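Local coordinates for protein putative phage endolysin (Salmonella enterica subsp. enterica serovar Typhimurium, PDB 4EVX) that probably acts as a lysozyme-type endolysin of glycoside hydrolase family 24, hydrolysing the beta-1,4 linkages of the glycan strands of bacterial peptidoglycan, at residues T48-P52 and D53-A57; I87-M90 and F91-H95. All coordinates share one frame; numbering follows the deposited sequence.

Contact 1 (T48-P52 and D53-A57)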
# COMPACT_ATOMS: atom_id res chain seq x y z
N THR A 48 -30.25 -14.36 6.51
CA THR A 48 -30.18 -14.42 5.05
C THR A 48 -30.29 -13.02 4.47
O THR A 48 -29.69 -12.75 3.44
CB THR A 48 -31.25 -15.36 4.51
OG1 THR A 48 -31.02 -16.63 5.10
CG2 THR A 48 -31.21 -15.47 3.00
N PHE A 49 -31.15 -12.19 5.05
CA PHE A 49 -31.37 -10.83 4.60
C PHE A 49 -31.05 -9.85 5.73
O PHE A 49 -31.28 -10.15 6.91
CB PHE A 49 -32.83 -10.62 4.13
CG PHE A 49 -33.26 -11.51 2.98
CD1 PHE A 49 -33.13 -11.08 1.66
CD2 PHE A 49 -33.87 -12.73 3.21
CE1 PHE A 49 -33.52 -11.90 0.60
CE2 PHE A 49 -34.28 -13.55 2.15
CZ PHE A 49 -34.07 -13.14 0.85
N ILE A 50 -30.65 -8.64 5.35
CA ILE A 50 -30.47 -7.52 6.26
C ILE A 50 -31.01 -6.27 5.64
O ILE A 50 -31.28 -6.24 4.43
CB ILE A 50 -29.00 -7.30 6.69
CG1 ILE A 50 -28.06 -6.96 5.47
CG2 ILE A 50 -28.49 -8.43 7.55
CD1 ILE A 50 -26.68 -6.65 5.79
N THR A 51 -31.17 -5.26 6.47
CA THR A 51 -31.59 -3.91 6.08
C THR A 51 -30.38 -3.05 5.72
O THR A 51 -29.25 -3.33 6.16
CB THR A 51 -32.36 -3.23 7.19
OG1 THR A 51 -31.44 -2.90 8.23
CG2 THR A 51 -33.50 -4.07 7.71
N PRO A 52 -30.59 -1.93 5.01
CA PRO A 52 -29.46 -1.03 4.71
C PRO A 52 -28.75 -0.54 6.00
O PRO A 52 -27.52 -0.50 5.99
CB PRO A 52 -30.12 0.12 3.95
CG PRO A 52 -31.31 -0.48 3.33
CD PRO A 52 -31.83 -1.45 4.36
N ASP A 53 -29.50 -0.20 7.09
CA ASP A 53 -28.88 0.23 8.36
C ASP A 53 -28.08 -0.89 8.94
O ASP A 53 -27.05 -0.61 9.47
CB ASP A 53 -29.93 0.69 9.42
CG ASP A 53 -30.21 2.20 9.41
OD1 ASP A 53 -29.90 2.87 8.37
OD2 ASP A 53 -30.68 2.71 10.44
N GLN A 54 -28.56 -2.16 8.86
CA GLN A 54 -27.73 -3.28 9.37
C GLN A 54 -26.47 -3.40 8.54
O GLN A 54 -25.40 -3.62 9.09
CB GLN A 54 -28.54 -4.59 9.33
CG GLN A 54 -29.61 -4.54 10.42
CD GLN A 54 -30.73 -5.51 10.19
OE1 GLN A 54 -30.79 -6.19 9.17
NE2 GLN A 54 -31.64 -5.59 11.13
N ALA A 55 -26.55 -3.18 7.21
CA ALA A 55 -25.35 -3.25 6.38
C ALA A 55 -24.36 -2.13 6.74
O ALA A 55 -23.16 -2.34 6.77
CB ALA A 55 -25.71 -3.13 4.93
N GLU A 56 -24.89 -0.95 7.02
CA GLU A 56 -24.02 0.18 7.41
C GLU A 56 -23.29 -0.15 8.70
O GLU A 56 -22.10 0.08 8.80
CB GLU A 56 -24.83 1.46 7.62
CG GLU A 56 -24.00 2.72 7.77
CD GLU A 56 -23.43 3.23 6.45
OE1 GLU A 56 -23.92 2.79 5.38
OE2 GLU A 56 -22.54 4.10 6.48
N ALA A 57 -23.98 -0.70 9.70
CA ALA A 57 -23.34 -1.07 10.95
C ALA A 57 -22.26 -2.12 10.76
O ALA A 57 -21.19 -2.03 11.35
CB ALA A 57 -24.36 -1.61 11.93
O HOH W 1 -26.48 1.40 4.03
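Thr-51 and Gln-54 exchange two hydrogen bonds at the start of helix 52-73 and form a capping box. Thr-51 is the N-cap: its OG1 accepts from Gln-54 N over 3.0 Å, an almost straight bond with an N-H...O angle of 163°. With chi1 at 71°, the hydroxyl lies between the backbone N and the carbonyl carbon of its own residue, which turns it toward the first turn, where helical N-H groups have no carbonyl from a preceding turn. In return Gln-54 OE1 accepts from Thr-51 N, 2.9 Å away. That donor stands above the amide plane, 46° out of it, and so is not aligned with a lone pair. Beyond CG the glutamine chain is extended, which carries its amide back alongside the N-cap residue; OE1 also lies 3.2 Å from Ile-50 CA.

Ordinary helical bonding takes over at once. Ala-55 N donates to Thr-51 O, and Glu-56 N donates to Pro-52 O. A water gives a hydrogen to Pro-52 O (2.9 Å) and another to Glu-56 OE1 (3.2 Å), tying the carboxylate to the first turn. The same OE1 also bonds to NZ of the dimethylated lysine at position 16. Pro-52 suits the first helical position because its ring nitrogen has no hydrogen to offer and none is needed there.

On the buried side Ile-50 CD1 meets Ala-55 CB at 3.8 Å. Ala-55, with a single methyl, lets the end of the isoleucine lie close against the helix backbone, and it also touches Leu-21. The box thus satisfies two backbone N-H groups with uncharged acceptors, while the carboxylates of Asp-53 and Glu-56, in the first turn, would be expected to interact favourably with the helix dipole.

Contact 2 (I87-M90 and F91-H95); sequences IALM and FSIGH
Phe-91 is joined to the preceding turn through its backbone, its N donating to Ile-87 O over 2.9 Å. Its CG stands anti to the backbone N (chi1 -166°), and the ring leaves the segment 87-90 to pack on Leu-59 of helix 52-73 and on Ile-15 and Gln-19, a mostly apolar setting that suits a large aromatic; Phe-81 of the third subunit packs on it too.

Ser-92 follows with two bonds to the turn before it. Its N donates to Ala-88 O, while OG gives its hydrogen to Leu-89 O at 2.8 Å, approaching at a C=O...OG angle of 121°. Leu-89 O accepts from Ile-93 N as well, this time nearly along the C=O axis, so one carbonyl oxygen is gripped twice. A short hydroxyl fits this buried place because it is satisfied within its own helix; OG also bonds to Thr-85 OG1 of the third subunit.

The backbone bonds, each from N-H of residue i+4 to C=O of residue i, make the last turns of helix 80-94, which in this tetramer faces other subunits as well as its own core. Ile-93 faces the second subunit: its CD1 meets Leu-89 CD1 at 3.8 Å, the two branched chains crossing one turn apart. In that subunit, Leu-86 packs on Leu-89, Leu-74 on Ile-93, and Leu-69 on the selenomethionine at Met-90.

Gly-94, with no side chain, ends the series of backbone bonds, its N donating to Met-90 O, 2.7 Å away. His-95 lies in the loop that follows, and its imidazole folds back: ND1 donates to Phe-91 O at 2.8 Å, in the carbonyl plane and on a lone pair. This bond fixes the ring's rotation, with His-95 CE1 3.5 Å above one face of the Phe-91 ring, toward its rim, and Phe-91 CZ over the centre of the imidazole.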
# COMPACT_ATOMS: atom_id res chain seq x y z
N ILE A 87 -6.49 1.39 5.42
CA ILE A 87 -7.73 0.65 5.59
C ILE A 87 -8.51 0.55 4.26
O ILE A 87 -8.98 -0.54 3.93
CB ILE A 87 -8.56 1.28 6.71
CG1 ILE A 87 -7.79 1.07 8.03
CG2 ILE A 87 -9.96 0.67 6.76
CD1 ILE A 87 -8.35 1.74 9.11
N ALA A 88 -8.64 1.65 3.49
CA ALA A 88 -9.35 1.58 2.23
C ALA A 88 -8.61 0.65 1.27
O ALA A 88 -9.22 -0.15 0.56
CB ALA A 88 -9.47 2.95 1.64
N LEU A 89 -7.29 0.74 1.23
CA LEU A 89 -6.49 -0.17 0.39
C LEU A 89 -6.75 -1.63 0.75
O LEU A 89 -7.03 -2.45 -0.13
CB LEU A 89 -5.00 0.14 0.51
CG LEU A 89 -4.08 -0.84 -0.27
CD1 LEU A 89 -4.25 -0.67 -1.79
CD2 LEU A 89 -2.62 -0.68 0.11
N MSE A 90 -6.63 -1.96 2.04
CA MSE A 90 -6.89 -3.36 2.43
C MSE A 90 -8.33 -3.77 2.04
O MSE A 90 -8.56 -4.90 1.58
CB MSE A 90 -6.63 -3.53 3.91
CG MSE A 90 -5.18 -3.51 4.27
SE MSE A 90 -4.91 -3.91 6.14
CE MSE A 90 -5.42 -2.37 6.76
N PHE A 91 -9.31 -2.86 2.23
CA PHE A 91 -10.70 -3.16 1.91
C PHE A 91 -10.82 -3.50 0.42
O PHE A 91 -11.44 -4.51 0.05
CB PHE A 91 -11.59 -1.96 2.29
CG PHE A 91 -13.05 -2.26 2.31
CD1 PHE A 91 -13.69 -2.56 3.51
CD2 PHE A 91 -13.74 -2.46 1.14
CE1 PHE A 91 -15.00 -3.01 3.53
CE2 PHE A 91 -15.08 -2.82 1.16
CZ PHE A 91 -15.69 -3.11 2.36
N SER A 92 -10.13 -2.73 -0.45
CA SER A 92 -10.21 -2.99 -1.88
C SER A 92 -9.51 -4.26 -2.32
O SER A 92 -9.95 -4.87 -3.30
CB SER A 92 -9.67 -1.80 -2.66
OG SER A 92 -8.27 -1.62 -2.54
N ILE A 93 -8.44 -4.63 -1.66
CA ILE A 93 -7.71 -5.88 -1.96
C ILE A 93 -8.42 -7.10 -1.35
O ILE A 93 -8.37 -8.21 -1.91
CB ILE A 93 -6.25 -5.76 -1.38
CG1 ILE A 93 -5.42 -4.74 -2.15
CG2 ILE A 93 -5.53 -7.11 -1.39
CD1 ILE A 93 -4.02 -4.48 -1.51
N GLY A 94 -9.01 -6.92 -0.18
CA GLY A 94 -9.55 -8.01 0.61
C GLY A 94 -10.94 -8.47 0.34
O GLY A 94 -11.38 -9.42 0.99
N HIS A 95 -11.66 -7.76 -0.53
CA HIS A 95 -13.03 -8.04 -0.84
C HIS A 95 -13.16 -8.26 -2.31
O HIS A 95 -12.59 -7.55 -3.13
CB HIS A 95 -13.92 -6.85 -0.42
CG HIS A 95 -13.99 -6.65 1.04
ND1 HIS A 95 -12.99 -6.02 1.75
CD2 HIS A 95 -14.92 -7.11 1.91
CE1 HIS A 95 -13.37 -6.06 3.01
NE2 HIS A 95 -14.52 -6.72 3.15

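Overall arrangement
Contact 1 comes first along the chain and opens helix 52-73; contact 2 lies in the last turns of helix 80-94, the next helix. Their centres are 20 Å apart, on opposite sides of the chain's centre, and their nearest atoms stay about 9 Å from each other, so they do not touch. Both belong to the phage-lysozyme-like part of the chain. Helix 80-94 packs on helix 52-73 through Ile-87 and Phe-91 of contact 2. Thus contact 1 marks a partly exposed helix start that no other subunit touches, whereas contact 2 is buried against both the chain's core and neighbouring subunits of the four-chain assembly.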